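Local coordinates for alpha-galactosidase (Thermus thermophilus, PDB 6LCJ), which probably hydrolyses terminal alpha-galactosyl residues from galactosides, working as a thermostable glycoside hydrolase that assembles into hexamers, at residues F193-G198 / W296-L301. Numbering follows the deposited sequence.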
loop_
_atom_site.group_PDB
_atom_site.type_symbol
_atom_site.label_atom_id
_atom_site.label_comp_id
_atom_site.label_asym_id
_atom_site.label_seq_id
_atom_site.Cartn_x
_atom_site.Cartn_y
_atom_site.Cartn_z
ATOM N N PHE E 193 19.675 43.076 32.990
ATOM C CA PHE E 193 19.013 43.515 31.768
ATOM C C PHE E 193 19.545 42.630 30.645
ATOM O O PHE E 193 20.716 42.750 30.264
ATOM C CB PHE E 193 19.298 44.987 31.501
ATOM C CG PHE E 193 18.521 45.558 30.355
ATOM C CD1 PHE E 193 18.966 45.406 29.053
ATOM C CD2 PHE E 193 17.342 46.258 30.577
ATOM C CE1 PHE E 193 18.250 45.944 27.989
ATOM C CE2 PHE E 193 16.621 46.803 29.513
ATOM C CZ PHE E 193 17.083 46.645 28.212
ATOM N N GLN E 194 18.703 41.734 30.122
ATOM C CA GLN E 194 19.169 40.658 29.253
ATOM C C GLN E 194 18.667 40.850 27.828
ATOM O O GLN E 194 17.460 40.893 27.597
ATOM C CB GLN E 194 18.739 39.296 29.787
ATOM C CG GLN E 194 19.364 38.118 29.023
ATOM C CD GLN E 194 18.301 37.210 28.442
ATOM O OE1 GLN E 194 17.446 36.691 29.177
ATOM N NE2 GLN E 194 18.323 37.029 27.119
ATOM N N ILE E 195 19.605 40.962 26.884
ATOM C CA ILE E 195 19.311 41.060 25.454
ATOM C C ILE E 195 19.149 39.652 24.893
ATOM O O ILE E 195 20.043 38.811 25.038
ATOM C CB ILE E 195 20.424 41.813 24.712
ATOM C CG1 ILE E 195 20.503 43.241 25.206
ATOM C CG2 ILE E 195 20.184 41.830 23.215
ATOM C CD1 ILE E 195 21.892 43.704 25.297
ATOM N N ASP E 196 18.024 39.399 24.237
ATOM C CA ASP E 196 17.742 38.060 23.771
ATOM C C ASP E 196 18.020 37.947 22.268
ATOM O O ASP E 196 18.836 38.691 21.707
ATOM C CB ASP E 196 16.295 37.691 24.116
ATOM C CG ASP E 196 16.107 36.192 24.318
ATOM O OD1 ASP E 196 15.685 35.505 23.342
ATOM O OD2 ASP E 196 16.348 35.709 25.454
ATOM N N ASP E 197 17.346 37.004 21.618
ATOM C CA ASP E 197 17.505 36.765 20.194
ATOM C C ASP E 197 17.181 38.033 19.417
ATOM O O ASP E 197 16.219 38.738 19.730
ATOM C CB ASP E 197 16.585 35.607 19.798
ATOM C CG ASP E 197 16.715 35.184 18.351
ATOM O OD1 ASP E 197 17.684 35.561 17.659
ATOM O OD2 ASP E 197 15.828 34.424 17.905
ATOM N N GLY E 198 18.032 38.353 18.438
ATOM C CA GLY E 198 17.831 39.516 17.599
ATOM C C GLY E 198 19.012 40.466 17.479
ATOM O O GLY E 198 18.988 41.380 16.650
ATOM N N TRP E 296 33.052 41.290 26.694
ATOM C CA TRP E 296 32.157 42.367 26.303
ATOM C C TRP E 296 31.507 43.061 27.491
ATOM O O TRP E 296 30.993 44.170 27.325
ATOM C CB TRP E 296 31.070 41.815 25.389
ATOM C CG TRP E 296 31.482 41.721 23.974
ATOM C CD1 TRP E 296 32.566 42.296 23.403
ATOM C CD2 TRP E 296 30.794 41.013 22.928
ATOM N NE1 TRP E 296 32.610 41.988 22.062
ATOM C CE2 TRP E 296 31.532 41.202 21.747
ATOM C CE3 TRP E 296 29.626 40.238 22.880
ATOM C CZ2 TRP E 296 31.146 40.645 20.527
ATOM C CZ3 TRP E 296 29.245 39.688 21.677
ATOM C CH2 TRP E 296 30.006 39.893 20.509
ATOM N N GLY E 297 31.485 42.434 28.668
ATOM C CA GLY E 297 30.798 42.992 29.819
ATOM C C GLY E 297 29.591 42.209 30.309
ATOM O O GLY E 297 29.061 42.535 31.387
ATOM N N TYR E 298 29.144 41.184 29.576
ATOM C CA TYR E 298 28.010 40.373 30.009
ATOM C C TYR E 298 28.475 39.278 30.954
ATOM O O TYR E 298 29.416 38.548 30.636
ATOM C CB TYR E 298 27.307 39.755 28.800
ATOM C CG TYR E 298 26.837 40.789 27.814
ATOM C CD1 TYR E 298 27.704 41.315 26.863
ATOM C CD2 TYR E 298 25.537 41.270 27.852
ATOM C CE1 TYR E 298 27.281 42.271 25.974
ATOM C CE2 TYR E 298 25.105 42.222 26.953
ATOM C CZ TYR E 298 25.982 42.720 26.026
ATOM O OH TYR E 298 25.556 43.664 25.135
ATOM N N ASP E 299 27.812 39.145 32.110
ATOM C CA ASP E 299 28.084 38.031 33.021
ATOM C C ASP E 299 26.824 37.230 33.368
ATOM O O ASP E 299 26.827 36.460 34.332
ATOM C CB ASP E 299 28.760 38.534 34.295
ATOM C CG ASP E 299 27.905 39.536 35.052
ATOM O OD1 ASP E 299 26.988 40.126 34.444
ATOM O OD2 ASP E 299 28.162 39.738 36.259
ATOM N N TYR E 300 25.745 37.416 32.614
ATOM C CA TYR E 300 24.561 36.570 32.669
ATOM C C TYR E 300 24.299 36.113 31.239
ATOM O O TYR E 300 24.122 36.946 30.346
ATOM C CB TYR E 300 23.368 37.341 33.263
ATOM C CG TYR E 300 22.051 36.589 33.374
ATOM C CD1 TYR E 300 21.298 36.277 32.246
ATOM C CD2 TYR E 300 21.540 36.225 34.618
ATOM C CE1 TYR E 300 20.092 35.607 32.351
ATOM C CE2 TYR E 300 20.326 35.555 34.739
ATOM C CZ TYR E 300 19.610 35.254 33.601
ATOM O OH TYR E 300 18.421 34.583 33.708
ATOM N N LEU E 301 24.333 34.805 31.005
ATOM C CA LEU E 301 24.239 34.268 29.650
ATOM C C LEU E 301 23.083 33.287 29.548
ATOM O O LEU E 301 22.948 32.387 30.384
ATOM C CB LEU E 301 25.537 33.581 29.238
ATOM C CG LEU E 301 26.777 34.471 29.282
ATOM C CD1 LEU E 301 28.031 33.655 28.921
ATOM C CD2 LEU E 301 26.583 35.666 28.349
#
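Ile195 and Gln194 meet Tyr298 and Tyr300 in a small, buried side-chain contact between next-nearest strands of the parallel barrel, 192-195 and 298-303, which strand 229-234 separates. With Gln194 and Tyr300 the nearest backbone pair, their CA atoms still 7.6 Å apart, side chains alone bridge the gap. On one side of the sheet, facing helix 216-224, Ile195 CD1 comes in at the edge of the Tyr298 ring, 3.9 Å from CE2 and 3.7 Å from OH, the two side chains crossing at about a right angle. The Tyr298 hydroxyl is hydrogen-bonded to the backbone carbonyl of Met216, in that same helix. In the TIM barrel, the catalytic fold of family GH36, strand residues serve helical layer and interior in turn, as Ile195 and Gln194 do; at Asp299 the backbone (psi 15°) breaks this alternation, and the two tyrosines turn to different sides. Gln194 and Tyr300 point inward, where Val162 touches both. Gln194 reaches the tyrosine obliquely, CG to CD1 4.2 Å, with chi1 (-172°) setting CG anti to the backbone N. A bend at chi2 then carries the amide to Asp196, whose OD2 accepts a hydrogen bond from Gln194 NE2 at 2.9 Å, nearly in the amide plane. That carboxylate also forms a salt bridge with Lys302.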